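Local coordinates for dihydropyrimidinase (Brevibacillus agri, PDB 3SFW), which catalyses, as a zinc-dependent amidohydrolase, the hydrolytic ring opening of dihydropyrimidines, at residues Val182-Gly187 against Glu219-Ala224; Ile206-Thr211 against Val286-Leu291; Val238-Ala243 against Asp298-Ala303. All blocks are in the same frame, centred on the assembly; numbering follows the deposited sequence.

Overall arrangement
The three interactions form a nearly even triangle, with centres about 15 to 16 Å apart, and all lie in the amidohydrolase family region. Along the chain, interaction 1 alternates with interaction 2, and interaction 2 with interaction 3, whereas interaction 1 closes before interaction 3 opens. Strands 180-182 and 234-237 are neighbours in one parallel sheet; the loops after them carry H183 and H239, which bind the same zinc ion. The 286-291 loop lies against both: E185 touches S288, P289 and P290, and P289 packs on H239. The contacts therefore join the surroundings of one metal site to three helices, 214-230 (interaction 1), 206-210 (interaction 2) and 295-305 (interaction 3).

Interaction 1 of 3, residues Val182-Gly187 against Glu219-Ala224; sequences VHAENG and EATGRA. With ZN (zinc ion), chain D.
N186 reaches across to helix 214-230 and meets E219 through CB, CG and ND2. CG stands anti to the backbone N (chi1 -172°); CB already lies 3.4 Å from E219 OE1, CG follows at 3.6 Å from it, and ND2 then donates to that same oxygen at 2.9 Å. The bond is nearly straight (168°) and lies in the amide plane, but it comes down on OE1 from above the carboxylate plane. That leaves the syn side of OE1 to R223 NH1 (2.8 Å), while R223 NE takes OE2, so the guanidinium holds the carboxylate side-on and flat. ND2 also bonds to D163 of the second subunit, and OD1 caps V189 N at the start of helix 187-199.

Beside this polar group, A220 CB packs on A184 CB at 3.9 Å and against the E185 backbone, and V182 CG2 meets A224 CB at 4.1 Å. On the far side of the loop, H183 ND1 binds zinc at 2.2 Å and its NE2 donates to E185 OE1. A metal-ligand loop following a strand and backed by the helix that leads to the next parallel strand is typical of a (beta/alpha)8-barrel amidohydrolase.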
loop_
_atom_site.group_PDB
_atom_site.type_symbol
_atom_site.label_atom_id
_atom_site.label_comp_id
_atom_site.label_asym_id
_atom_site.label_seq_id
_atom_site.Cartn_x
_atom_site.Cartn_y
_atom_site.Cartn_z
ATOM N N VAL A 182 5.569 20.868 -9.695
ATOM C CA VAL A 182 4.131 21.104 -9.745
ATOM C C VAL A 182 3.594 21.722 -8.470
ATOM O O VAL A 182 3.903 21.251 -7.397
ATOM C CB VAL A 182 3.374 19.788 -10.040
ATOM C CG1 VAL A 182 1.968 19.888 -9.670
ATOM C CG2 VAL A 182 3.552 19.393 -11.514
ATOM N N HIS A 183 2.615 22.623 -8.627
ATOM C CA HIS A 183 1.647 22.958 -7.574
ATOM C C HIS A 183 0.487 21.970 -7.755
ATOM O O HIS A 183 -0.286 22.094 -8.720
ATOM C CB HIS A 183 1.113 24.424 -7.743
ATOM C CG HIS A 183 0.020 24.774 -6.767
ATOM N ND1 HIS A 183 0.145 25.768 -5.810
ATOM C CD2 HIS A 183 -1.206 24.215 -6.579
ATOM C CE1 HIS A 183 -0.976 25.826 -5.104
ATOM N NE2 HIS A 183 -1.801 24.884 -5.535
ATOM N N ALA A 184 0.381 20.988 -6.848
ATOM C CA ALA A 184 -0.519 19.841 -7.099
ATOM C C ALA A 184 -1.780 19.961 -6.234
ATOM O O ALA A 184 -1.878 19.339 -5.165
ATOM C CB ALA A 184 0.214 18.482 -6.810
ATOM N N GLU A 185 -2.784 20.662 -6.748
ATOM C CA GLU A 185 -4.181 20.493 -6.243
ATOM C C GLU A 185 -5.046 20.401 -7.483
ATOM O O GLU A 185 -4.769 21.110 -8.486
ATOM C CB GLU A 185 -4.666 21.716 -5.448
ATOM C CG GLU A 185 -3.856 22.050 -4.172
ATOM C CD GLU A 185 -4.328 23.348 -3.568
ATOM O OE1 GLU A 185 -4.017 24.438 -4.153
ATOM O OE2 GLU A 185 -5.109 23.260 -2.576
ATOM N N ASN A 186 -6.160 19.666 -7.380
ATOM C CA ASN A 186 -7.039 19.598 -8.562
ATOM C C ASN A 186 -7.816 20.902 -8.721
ATOM O O ASN A 186 -8.744 21.202 -7.945
ATOM C CB ASN A 186 -7.972 18.381 -8.490
ATOM C CG ASN A 186 -8.733 18.192 -9.779
ATOM O OD1 ASN A 186 -9.490 19.074 -10.193
ATOM N ND2 ASN A 186 -8.541 17.062 -10.416
ATOM N N GLY A 187 -7.419 21.716 -9.690
ATOM C CA GLY A 187 -8.049 23.034 -9.830
ATOM C C GLY A 187 -9.530 22.985 -10.186
ATOM O O GLY A 187 -10.239 23.968 -9.958
ATOM N N GLU A 219 -4.894 13.812 -5.088
ATOM C CA GLU A 219 -5.206 13.414 -6.470
ATOM C C GLU A 219 -4.245 14.048 -7.493
ATOM O O GLU A 219 -3.650 13.358 -8.325
ATOM C CB GLU A 219 -6.645 13.786 -6.842
ATOM C CG GLU A 219 -7.057 13.280 -8.263
ATOM C CD GLU A 219 -6.491 14.137 -9.379
ATOM O OE1 GLU A 219 -6.513 15.394 -9.271
ATOM O OE2 GLU A 219 -5.934 13.522 -10.339
ATOM N N ALA A 220 -4.020 15.337 -7.361
ATOM C CA ALA A 220 -3.159 16.021 -8.345
ATOM C C ALA A 220 -1.713 15.569 -8.181
ATOM O O ALA A 220 -0.959 15.498 -9.158
ATOM C CB ALA A 220 -3.286 17.545 -8.192
ATOM N N THR A 221 -1.303 15.316 -6.929
ATOM C CA THR A 221 0.057 14.760 -6.707
ATOM C C THR A 221 0.168 13.437 -7.451
ATOM O O THR A 221 1.162 13.179 -8.158
ATOM C CB THR A 221 0.331 14.571 -5.173
ATOM O OG1 THR A 221 0.242 15.860 -4.549
ATOM C CG2 THR A 221 1.711 13.981 -4.966
ATOM N N GLY A 222 -0.799 12.542 -7.243
ATOM C CA GLY A 222 -0.737 11.240 -7.929
ATOM C C GLY A 222 -0.745 11.355 -9.457
ATOM O O GLY A 222 -0.112 10.548 -10.151
ATOM N N ARG A 223 -1.539 12.297 -9.959
ATOM C CA ARG A 223 -1.629 12.525 -11.409
ATOM C C ARG A 223 -0.285 13.012 -11.933
ATOM O O ARG A 223 0.211 12.507 -12.958
ATOM C CB ARG A 223 -2.733 13.531 -11.723
ATOM C CG ARG A 223 -2.815 13.908 -13.225
ATOM C CD ARG A 223 -4.262 14.334 -13.561
ATOM N NE ARG A 223 -4.870 15.117 -12.471
ATOM C CZ ARG A 223 -4.894 16.442 -12.394
ATOM N NH1 ARG A 223 -5.374 17.029 -11.300
ATOM N NH2 ARG A 223 -4.518 17.182 -13.453
ATOM N N ALA A 224 0.328 13.969 -11.236
ATOM C CA ALA A 224 1.629 14.468 -11.724
ATOM C C ALA A 224 2.667 13.327 -11.680
ATOM O O ALA A 224 3.499 13.181 -12.598
ATOM C CB ALA A 224 2.074 15.646 -10.877
HETATM ZN ZN ZN D . 1.814 26.978 -5.042
HETATM O O HOH W 1 -6.007 19.803 -11.781
HETATM O O HOH W 2 1.281 28.791 -5.966
HETATM O O HOH W 3 0.473 28.107 -3.651
#

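Interaction 2 of 3, residues Ile206-Thr211 against Val286-Leu291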
loop_
_atom_site.group_PDB
_atom_site.type_symbol
_atom_site.label_atom_id
_atom_site.label_comp_id
_atom_site.label_asym_id
_atom_site.label_seq_id
_atom_site.Cartn_x
_atom_site.Cartn_y
_atom_site.Cartn_z
ATOM N N ILE A 206 -12.151 30.649 6.814
ATOM C CA ILE A 206 -12.064 29.191 7.011
ATOM C C ILE A 206 -12.515 28.399 5.778
ATOM O O ILE A 206 -11.990 27.327 5.513
ATOM C CB ILE A 206 -12.848 28.721 8.291
ATOM C CG1 ILE A 206 -12.649 27.238 8.562
ATOM C CG2 ILE A 206 -14.337 29.050 8.160
ATOM C CD1 ILE A 206 -11.199 26.852 8.834
ATOM N N TYR A 207 -13.418 28.946 4.966
ATOM C CA TYR A 207 -13.872 28.187 3.778
ATOM C C TYR A 207 -12.793 28.122 2.698
ATOM O O TYR A 207 -12.886 27.282 1.817
ATOM C CB TYR A 207 -15.190 28.724 3.190
ATOM C CG TYR A 207 -16.309 28.520 4.179
ATOM C CD1 TYR A 207 -16.576 29.499 5.128
ATOM C CD2 TYR A 207 -16.894 27.271 4.337
ATOM C CE1 TYR A 207 -17.528 29.310 6.125
ATOM C CE2 TYR A 207 -17.852 27.044 5.362
ATOM C CZ TYR A 207 -18.140 28.072 6.256
ATOM O OH TYR A 207 -19.049 27.898 7.290
ATOM N N HIS A 208 -11.728 28.907 2.852
ATOM C CA HIS A 208 -10.550 28.718 1.975
ATOM C C HIS A 208 -9.969 27.313 2.157
ATOM O O HIS A 208 -9.530 26.666 1.185
ATOM C CB HIS A 208 -9.468 29.802 2.207
ATOM C CG HIS A 208 -8.232 29.544 1.423
ATOM N ND1 HIS A 208 -8.134 29.831 0.078
ATOM C CD2 HIS A 208 -7.078 28.924 1.766
ATOM C CE1 HIS A 208 -6.950 29.434 -0.365
ATOM N NE2 HIS A 208 -6.279 28.915 0.649
ATOM N N ALA A 209 -9.995 26.800 3.391
ATOM C CA ALA A 209 -9.502 25.456 3.597
ATOM C C ALA A 209 -10.534 24.421 3.182
ATOM O O ALA A 209 -10.205 23.416 2.564
ATOM C CB ALA A 209 -9.072 25.255 5.036
ATOM N N TYR A 210 -11.786 24.616 3.617
ATOM C CA TYR A 210 -12.798 23.616 3.380
ATOM C C TYR A 210 -13.039 23.330 1.919
ATOM O O TYR A 210 -13.505 22.245 1.576
ATOM C CB TYR A 210 -14.107 24.001 4.044
ATOM C CG TYR A 210 -14.041 24.063 5.554
ATOM C CD1 TYR A 210 -15.014 24.774 6.274
ATOM C CD2 TYR A 210 -13.060 23.380 6.266
ATOM C CE1 TYR A 210 -14.996 24.805 7.684
ATOM C CE2 TYR A 210 -13.014 23.431 7.676
ATOM C CZ TYR A 210 -14.027 24.108 8.374
ATOM O OH TYR A 210 -13.978 24.191 9.767
ATOM N N THR A 211 -12.741 24.301 1.048
ATOM C CA THR A 211 -13.005 24.155 -0.371
ATOM C C THR A 211 -11.769 23.581 -1.126
ATOM O O THR A 211 -11.796 23.435 -2.360
ATOM C CB THR A 211 -13.354 25.524 -1.027
ATOM O OG1 THR A 211 -12.347 26.502 -0.710
ATOM C CG2 THR A 211 -14.735 26.059 -0.515
ATOM N N VAL A 286 -4.359 32.546 5.029
ATOM C CA VAL A 286 -4.901 32.057 3.749
ATOM C C VAL A 286 -3.756 31.987 2.698
ATOM O O VAL A 286 -3.110 32.971 2.426
ATOM C CB VAL A 286 -6.029 33.012 3.234
ATOM C CG1 VAL A 286 -6.324 32.759 1.719
ATOM C CG2 VAL A 286 -7.287 32.780 4.083
ATOM N N TRP A 287 -3.428 30.760 2.322
ATOM C CA TRP A 287 -2.416 30.425 1.285
ATOM C C TRP A 287 -2.772 29.018 0.866
ATOM O O TRP A 287 -3.644 28.386 1.493
ATOM C CB TRP A 287 -0.978 30.459 1.845
ATOM C CG TRP A 287 -0.808 29.777 3.188
ATOM C CD1 TRP A 287 -0.892 28.443 3.444
ATOM C CD2 TRP A 287 -0.413 30.415 4.422
ATOM N NE1 TRP A 287 -0.586 28.203 4.796
ATOM C CE2 TRP A 287 -0.299 29.404 5.402
ATOM C CE3 TRP A 287 -0.202 31.768 4.798
ATOM C CZ2 TRP A 287 0.023 29.696 6.749
ATOM C CZ3 TRP A 287 0.195 32.051 6.097
ATOM C CH2 TRP A 287 0.347 31.015 7.051
ATOM N N SER A 288 -2.189 28.538 -0.242
ATOM C CA SER A 288 -2.674 27.275 -0.830
ATOM C C SER A 288 -1.471 26.398 -1.115
ATOM O O SER A 288 -0.441 26.927 -1.454
ATOM C CB SER A 288 -3.394 27.543 -2.153
ATOM O OG SER A 288 -4.543 28.367 -1.921
ATOM N N PRO A 289 -1.578 25.082 -0.915
ATOM C CA PRO A 289 -2.677 24.364 -0.265
ATOM C C PRO A 289 -2.931 24.895 1.105
ATOM O O PRO A 289 -2.074 25.522 1.713
ATOM C CB PRO A 289 -2.167 22.917 -0.171
ATOM C CG PRO A 289 -0.666 23.038 -0.271
ATOM C CD PRO A 289 -0.440 24.180 -1.214
ATOM N N PRO A 290 -4.172 24.709 1.590
ATOM C CA PRO A 290 -4.495 25.343 2.872
ATOM C C PRO A 290 -3.809 24.629 4.034
ATOM O O PRO A 290 -3.439 23.457 3.934
ATOM C CB PRO A 290 -6.021 25.155 2.962
ATOM C CG PRO A 290 -6.292 23.858 2.179
ATOM C CD PRO A 290 -5.239 23.868 1.043
ATOM N N LEU A 291 -3.787 25.275 5.184
ATOM C CA LEU A 291 -3.394 24.607 6.432
ATOM C C LEU A 291 -4.308 23.404 6.679
ATOM O O LEU A 291 -5.467 23.408 6.236
ATOM C CB LEU A 291 -3.491 25.626 7.586
ATOM C CG LEU A 291 -2.434 26.722 7.528
ATOM C CD1 LEU A 291 -2.581 27.663 8.748
ATOM C CD2 LEU A 291 -1.023 26.093 7.530
#
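A loop beside the zinc site, probably part of the active-site wall, with a cis peptide bond between S288 and P289, is joined here to the short helix 206-210, chiefly through H208, whose ring enters between V286 and P290. With CG anti to the backbone N (chi1 175°), the imidazole extends away from the helix and meets the loop in two ways. One face carries V286 CG1, which stands 3.7 Å from the ring centroid and almost on the ring normal, a CH-pi contact. At the edge, NE2 donates to W287 O at 2.8 Å. This bond is bent at the hydrogen (147°), and the nitrogen lies above the carbonyl plane of W287, with a C=O...N angle of 114°, so the lone-pair directions of the oxygen are not used. S288 OG also lies in the plane of the ring, 3.1 Å from H208 CE1, and has a hydrogen-bonding partner in N337.

Next to the imidazole, the two backbones come nearest at A209 and P290, whose CA atoms are 5.1 Å apart. P290 CB approaches A209 CA to 3.6 Å and A209 CB to 3.7 Å, which lays one side of the proline ring against the helix. Every residue touching here is buried, and the S288 side chain comes within about 6 Å of zinc. A loop that follows the barrel strands and lies beside the metal ions is characteristic of the catalytic end of an amidohydrolase (beta/alpha)8 barrel.

Interaction 3 of 3, residues Val238-Ala243 against Asp298-Ala303. With ZN (zinc ion), chain D.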
loop_
_atom_site.group_PDB
_atom_site.type_symbol
_atom_site.label_atom_id
_atom_site.label_comp_id
_atom_site.label_asym_id
_atom_site.label_seq_id
_atom_site.Cartn_x
_atom_site.Cartn_y
_atom_site.Cartn_z
ATOM N N VAL A 238 5.996 20.791 -5.114
ATOM C CA VAL A 238 6.270 21.899 -4.175
ATOM C C VAL A 238 5.200 21.841 -3.061
ATOM O O VAL A 238 4.170 21.186 -3.222
ATOM C CB VAL A 238 6.206 23.321 -4.837
ATOM C CG1 VAL A 238 7.164 23.407 -6.056
ATOM C CG2 VAL A 238 4.768 23.648 -5.303
ATOM N N HIS A 239 5.519 22.467 -1.931
ATOM C CA HIS A 239 4.611 22.542 -0.771
ATOM C C HIS A 239 3.710 21.315 -0.612
ATOM O O HIS A 239 2.491 21.446 -0.629
ATOM C CB HIS A 239 3.778 23.877 -0.726
ATOM C CG HIS A 239 3.059 24.247 -2.010
ATOM N ND1 HIS A 239 2.255 23.363 -2.712
ATOM C CD2 HIS A 239 2.925 25.455 -2.625
ATOM C CE1 HIS A 239 1.709 24.002 -3.748
ATOM N NE2 HIS A 239 2.090 25.273 -3.697
ATOM N N VAL A 240 4.313 20.168 -0.290
ATOM C CA VAL A 240 3.527 18.985 0.134
ATOM C C VAL A 240 2.966 19.269 1.557
ATOM O O VAL A 240 3.731 19.643 2.461
ATOM C CB VAL A 240 4.434 17.709 0.138
ATOM C CG1 VAL A 240 3.665 16.477 0.698
ATOM C CG2 VAL A 240 4.915 17.417 -1.275
ATOM N N SER A 241 1.628 19.226 1.728
ATOM C CA SER A 241 1.072 19.679 3.018
ATOM C C SER A 241 0.422 18.569 3.810
ATOM O O SER A 241 0.020 18.772 4.973
ATOM C CB SER A 241 0.035 20.805 2.798
ATOM O OG SER A 241 -1.172 20.297 2.229
ATOM N N CYS A 242 0.182 17.431 3.172
ATOM C CA CYS A 242 -0.693 16.433 3.792
ATOM C C CYS A 242 -0.257 15.011 3.579
ATOM O O CYS A 242 0.524 14.689 2.658
ATOM C CB CYS A 242 -2.138 16.585 3.331
ATOM S SG CYS A 242 -2.423 16.237 1.574
ATOM N N ALA A 243 -0.711 14.156 4.492
ATOM C CA ALA A 243 -0.334 12.740 4.471
ATOM C C ALA A 243 -0.753 12.049 3.185
ATOM O O ALA A 243 0.007 11.224 2.656
ATOM C CB ALA A 243 -0.938 11.988 5.718
ATOM N N ASP A 298 2.990 15.740 11.792
ATOM C CA ASP A 298 3.986 14.708 12.144
ATOM C C ASP A 298 4.322 13.767 10.987
ATOM O O ASP A 298 5.446 13.219 10.925
ATOM C CB ASP A 298 3.635 13.935 13.422
ATOM C CG ASP A 298 4.104 14.677 14.701
ATOM O OD1 ASP A 298 3.478 14.440 15.750
ATOM O OD2 ASP A 298 5.065 15.512 14.662
ATOM N N VAL A 299 3.346 13.547 10.110
ATOM C CA VAL A 299 3.610 12.775 8.891
ATOM C C VAL A 299 4.639 13.518 8.000
ATOM O O VAL A 299 5.557 12.894 7.458
ATOM C CB VAL A 299 2.323 12.490 8.120
ATOM C CG1 VAL A 299 2.622 11.599 6.851
ATOM C CG2 VAL A 299 1.285 11.716 9.018
ATOM N N LEU A 300 4.503 14.841 7.875
ATOM C CA LEU A 300 5.551 15.647 7.167
ATOM C C LEU A 300 6.954 15.561 7.831
ATOM O O LEU A 300 7.984 15.360 7.150
ATOM C CB LEU A 300 5.127 17.125 7.055
ATOM C CG LEU A 300 3.841 17.348 6.256
ATOM C CD1 LEU A 300 3.422 18.804 6.423
ATOM C CD2 LEU A 300 3.997 17.017 4.749
ATOM N N TRP A 301 6.995 15.664 9.157
ATOM C CA TRP A 301 8.263 15.580 9.858
ATOM C C TRP A 301 8.867 14.207 9.651
ATOM O O TRP A 301 10.059 14.113 9.384
ATOM C CB TRP A 301 8.087 15.802 11.381
ATOM C CG TRP A 301 7.944 17.290 11.814
ATOM C CD1 TRP A 301 6.868 17.867 12.485
ATOM C CD2 TRP A 301 8.925 18.296 11.696
ATOM N NE1 TRP A 301 7.148 19.189 12.767
ATOM C CE2 TRP A 301 8.403 19.480 12.279
ATOM C CE3 TRP A 301 10.229 18.326 11.155
ATOM C CZ2 TRP A 301 9.142 20.647 12.362
ATOM C CZ3 TRP A 301 10.925 19.507 11.196
ATOM C CH2 TRP A 301 10.402 20.640 11.814
ATOM N N SER A 302 8.044 13.167 9.762
ATOM C CA SER A 302 8.516 11.769 9.500
ATOM C C SER A 302 9.103 11.648 8.094
ATOM O O SER A 302 10.084 10.945 7.872
ATOM C CB SER A 302 7.350 10.785 9.614
ATOM O OG SER A 302 7.004 10.584 10.960
ATOM N N ALA A 303 8.447 12.283 7.126
ATOM C CA ALA A 303 8.859 12.144 5.732
ATOM C C ALA A 303 10.206 12.837 5.536
ATOM O O ALA A 303 11.053 12.360 4.776
ATOM C CB ALA A 303 7.768 12.773 4.784
HETATM ZN ZN ZN D . 1.814 26.978 -5.042
HETATM O O HOH W 2 1.281 28.791 -5.966
HETATM O O HOH W 3 0.473 28.107 -3.651
#
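L300 and V240 cross obliquely, with the leucine fork aimed from helix 295-305 into the turn of the 238-243 loop. The fork gets there because CG lies beside the backbone N of L300 (chi1 -61°) and the chain then runs extended (chi2 171°), carrying both methyls beyond the helix surface. Each methyl meets a different carbonyl: CD2 is 3.5 Å from V240 O, and CD1 is 3.7 Å from S241 O. CD2 also reaches V240 CG1 at 4.1 Å. The preceding residue, V299, makes a blunter approach: it points toward the loop and sets both its branches against one methyl, with CG1 at 3.8 Å and CG2 at 4.0 Å from A243 CB, at the first turn of helix 243-254.

An alanine in place of L300 would probably open a gap beneath the V240 and S241 carbonyls and leave V240 CG1 without its neighbour from helix 295-305. H239, at the other end of the loop, binds zinc through NE2 at 2.2 Å; residues 298-303 meet the loop at V240 to A243 and make no contact with H239.

No hydrogen bond joins residues 238-243 to 298-303. Outside partners serve V240 O (T263) and S241 OG (E217 and R292). The chemistry therefore implies an apolar contact between the two segments themselves, with the polar tie coming one turn earlier on the same helix, where N296 OD1 accepts from A243 N.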